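Long-range contact in FACT-Spt16 (Cicer arietinum, PDB 5CE6), which forms the N-terminal domain of the histone chaperone subunit SPT16 of the FACT complex and probably binds histones H3-H4: residues 313-318 with 429-434. Residues are numbered along the deposited sequence; the frame is centred on the assembly and turned at random.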
ATOM      1  N   ILE A 313      -2.457   3.272  10.046  1.00  7.93           N
ATOM      2  CA  ILE A 313      -3.449   3.793  10.984  1.00  7.38           C
ATOM      3  C   ILE A 313      -3.403   5.303  10.885  1.00  9.53           C
ATOM      4  O   ILE A 313      -2.383   5.874  10.516  1.00  9.84           O
ATOM      5  CB  ILE A 313      -3.161   3.327  12.437  1.00  8.36           C
ATOM      6  CG1 ILE A 313      -4.399   3.484  13.332  1.00 11.64           C
ATOM      7  CG2 ILE A 313      -2.000   4.113  13.044  1.00 14.50           C
ATOM      8  CD1 ILE A 313      -4.117   3.099  14.790  1.00  9.55           C
ATOM      9  N   ALA A 314      -4.522   5.960  11.156  1.00  9.18           N
ATOM     10  CA  ALA A 314      -4.540   7.414  11.204  1.00  7.58           C
ATOM     11  C   ALA A 314      -5.563   7.806  12.244  1.00  8.28           C
ATOM     12  O   ALA A 314      -6.634   7.197  12.323  1.00 10.98           O
ATOM     13  CB  ALA A 314      -4.902   8.022   9.849  1.00  7.33           C
ATOM     14  N   ARG A 315      -5.213   8.808  13.049  1.00  8.81           N
ATOM     15  CA  ARG A 315      -6.115   9.317  14.087  1.00  9.67           C
ATOM     16  C   ARG A 315      -6.098  10.825  14.061  1.00 12.16           C
ATOM     17  O   ARG A 315      -5.116  11.432  13.654  1.00 10.13           O
ATOM     18  CB  ARG A 315      -5.668   8.826  15.466  1.00  9.87           C
ATOM     19  CG  ARG A 315      -5.797   7.311  15.678  1.00  9.19           C
ATOM     20  CD  ARG A 315      -7.265   6.893  15.778  1.00 11.49           C
ATOM     21  NE  ARG A 315      -7.410   5.448  16.017  1.00 12.48           N
ATOM     22  CZ  ARG A 315      -7.588   4.542  15.057  1.00  8.94           C
ATOM     23  NH1 ARG A 315      -7.636   4.911  13.781  1.00 10.57           N
ATOM     24  NH2 ARG A 315      -7.730   3.259  15.374  1.00  9.70           N
ATOM     25  N   THR A 316      -7.200  11.427  14.491  1.00  9.33           N
ATOM     26  CA  THR A 316      -7.275  12.870  14.638  1.00 11.05           C
ATOM     27  C   THR A 316      -7.547  13.181  16.106  1.00 13.34           C
ATOM     28  O   THR A 316      -8.387  12.537  16.743  1.00 12.26           O
ATOM     29  CB  THR A 316      -8.399  13.438  13.789  1.00 10.78           C
ATOM     30  OG1 THR A 316      -8.136  13.127  12.421  1.00 10.13           O
ATOM     31  CG2 THR A 316      -8.480  14.950  13.941  1.00 12.86           C
ATOM     32  N   PHE A 317      -6.812  14.144  16.644  1.00 12.72           N
ATOM     33  CA  PHE A 317      -6.991  14.552  18.030  1.00 12.73           C
ATOM     34  C   PHE A 317      -7.498  15.982  18.056  1.00 12.07           C
ATOM     35  O   PHE A 317      -7.117  16.810  17.238  1.00 11.97           O
ATOM     36  CB  PHE A 317      -5.678  14.397  18.802  1.00 12.65           C
ATOM     37  CG  PHE A 317      -5.100  13.020  18.703  1.00 14.04           C
ATOM     38  CD1 PHE A 317      -5.565  11.995  19.520  1.00 14.33           C
ATOM     39  CD2 PHE A 317      -4.120  12.736  17.769  1.00 12.39           C
ATOM     40  CE1 PHE A 317      -5.046  10.718  19.414  1.00 15.72           C
ATOM     41  CE2 PHE A 317      -3.598  11.455  17.659  1.00 14.95           C
ATOM     42  CZ  PHE A 317      -4.060  10.449  18.479  1.00 14.62           C
ATOM     43  N   LEU A 318      -8.395  16.260  18.991  1.00 14.16           N
ATOM     44  CA  LEU A 318      -9.094  17.525  19.001  1.00 13.52           C
ATOM     45  C   LEU A 318      -8.774  18.217  20.315  1.00 14.11           C
ATOM     46  O   LEU A 318      -8.880  17.610  21.379  1.00 20.50           O
ATOM     47  CB  LEU A 318     -10.610  17.298  18.865  1.00 20.25           C
ATOM     48  CG  LEU A 318     -11.188  16.853  17.509  1.00 24.23           C
ATOM     49  CD1 LEU A 318     -10.761  15.446  17.125  1.00 29.93           C
ATOM     50  CD2 LEU A 318     -12.711  16.935  17.505  1.00 21.34           C
ATOM     51  N   LEU A 429      -9.487   9.469   9.635  1.00  8.81           N
ATOM     52  CA  LEU A 429      -9.457   8.223  10.387  1.00  7.92           C
ATOM     53  C   LEU A 429      -9.029   7.102   9.458  1.00  9.54           C
ATOM     54  O   LEU A 429      -9.557   6.973   8.354  1.00  9.34           O
ATOM     55  CB  LEU A 429     -10.834   7.897  10.973  1.00  8.32           C
ATOM     56  CG  LEU A 429     -11.260   8.696  12.199  1.00 10.37           C
ATOM     57  CD1 LEU A 429     -12.695   8.337  12.567  1.00  9.40           C
ATOM     58  CD2 LEU A 429     -10.334   8.377  13.362  1.00 10.53           C
ATOM     59  N   ALA A 430      -8.076   6.288   9.895  1.00  7.76           N
ATOM     60  CA  ALA A 430      -7.690   5.120   9.104  1.00  7.31           C
ATOM     61  C   ALA A 430      -7.427   3.928   9.988  1.00  8.47           C
ATOM     62  O   ALA A 430      -6.851   4.056  11.072  1.00  7.53           O
ATOM     63  CB  ALA A 430      -6.461   5.409   8.234  1.00  6.89           C
ATOM     64  N   ASP A 431      -7.841   2.764   9.499  1.00  9.80           N
ATOM     65  CA  ASP A 431      -7.484   1.497  10.132  1.00  7.45           C
ATOM     66  C   ASP A 431      -7.147   0.442   9.099  1.00  8.20           C
ATOM     67  O   ASP A 431      -7.537   0.558   7.937  1.00 11.33           O
ATOM     68  CB  ASP A 431      -8.641   0.977  10.982  1.00  8.16           C
ATOM     69  CG  ASP A 431      -8.797   1.732  12.278  1.00  9.69           C
ATOM     70  OD1 ASP A 431      -8.064   1.419  13.240  1.00 11.35           O
ATOM     71  OD2 ASP A 431      -9.638   2.637  12.332  1.00 14.17           O
ATOM     72  N   THR A 432      -6.461  -0.616   9.542  1.00  7.49           N
ATOM     73  CA  THR A 432      -6.179  -1.769   8.670  1.00  9.17           C
ATOM     74  C   THR A 432      -7.133  -2.885   9.048  1.00  9.69           C
ATOM     75  O   THR A 432      -7.266  -3.228  10.224  1.00  9.61           O
ATOM     76  CB  THR A 432      -4.737  -2.248   8.804  1.00 12.15           C
ATOM     77  OG1 THR A 432      -3.872  -1.154   8.503  1.00  9.36           O
ATOM     78  CG2 THR A 432      -4.452  -3.377   7.822  1.00 11.22           C
ATOM     79  N   ILE A 433      -7.844  -3.422   8.063  1.00  8.13           N
ATOM     80  CA  ILE A 433      -8.823  -4.470   8.377  1.00 12.35           C
ATOM     81  C   ILE A 433      -8.577  -5.714   7.531  1.00  9.28           C
ATOM     82  O   ILE A 433      -8.110  -5.613   6.392  1.00 11.41           O
ATOM     83  CB  ILE A 433     -10.272  -3.987   8.218  1.00 19.56           C
ATOM     84  CG1 ILE A 433     -10.648  -3.865   6.748  1.00 17.81           C
ATOM     85  CG2 ILE A 433     -10.512  -2.658   8.966  1.00 18.50           C
ATOM     86  CD1 ILE A 433     -12.129  -3.598   6.558  1.00 26.63           C
ATOM     87  N   ILE A 434      -8.885  -6.881   8.097  1.00  9.12           N
ATOM     88  CA  ILE A 434      -8.684  -8.146   7.394  1.00 12.47           C
ATOM     89  C   ILE A 434     -10.049  -8.756   7.150  1.00  9.95           C
ATOM     90  O   ILE A 434     -10.852  -8.854   8.068  1.00 12.28           O
ATOM     91  CB  ILE A 434      -7.873  -9.146   8.240  1.00 19.07           C
ATOM     92  CG1 ILE A 434      -6.601  -8.488   8.774  1.00 23.23           C
ATOM     93  CG2 ILE A 434      -7.556 -10.410   7.425  1.00 15.52           C
ATOM     94  CD1 ILE A 434      -5.513  -8.396   7.782  1.00 24.90           C
TER
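Ala-314 and Ala-430 form one antiparallel, hydrogen-bonded bridge where the N-to-C directions of segments 313-318 and 429-434 lie 152° apart. Its two backbone bonds, Ala-314 N to Ala-430 O and Ala-430 N to Ala-314 O, are both 3.0 Å long. On one side of the bridge the two methyls press together, CB to CB at 3.4 Å, tighter than normal van der Waals contact, while the Arg-315 guanidinium lies on the other.

The ionic part belongs to Arg-315. Its CB departs from the partner strand, but the bend at chi2 (-70°) folds the chain back. NH2 then meets the syn side of Asp-431 OD1 at 2.8 Å in a nearly straight salt bridge (176°), with OD1 in the guanidinium plane. NH1 hydrogen-bonds Ala-314 O at 2.9 Å, on the face of that carbonyl opposite Ala-430 N, and makes a weak bond to Ala-430 O. Within its own strand, Ile-313 CD1 sits 3.6 Å above the guanidinium plane, offset toward the rim. Thr-444, Gln-336 and Lys-449 also hold the Asp-431 carboxylate.

Besides the alanine methyls, the apolar pairs include Leu-429 CD2 and Arg-315 CD at 4.2 Å. Replacing Arg-315 by an alanine is likely to leave Ala-314 O without its second donor, Ala-430 O without a weak one, and Asp-431 without one of its cationic partners.

The bridge joins strands 309-319 and 424-435 of the M24-family domain, whose pita-bread fold is that of the aminopeptidases. The chemistry implies a brief backbone pairing supplemented by charge: one guanidinium links Ala-314 O, and weakly Ala-430 O, to a carboxylate shared with Lys-449.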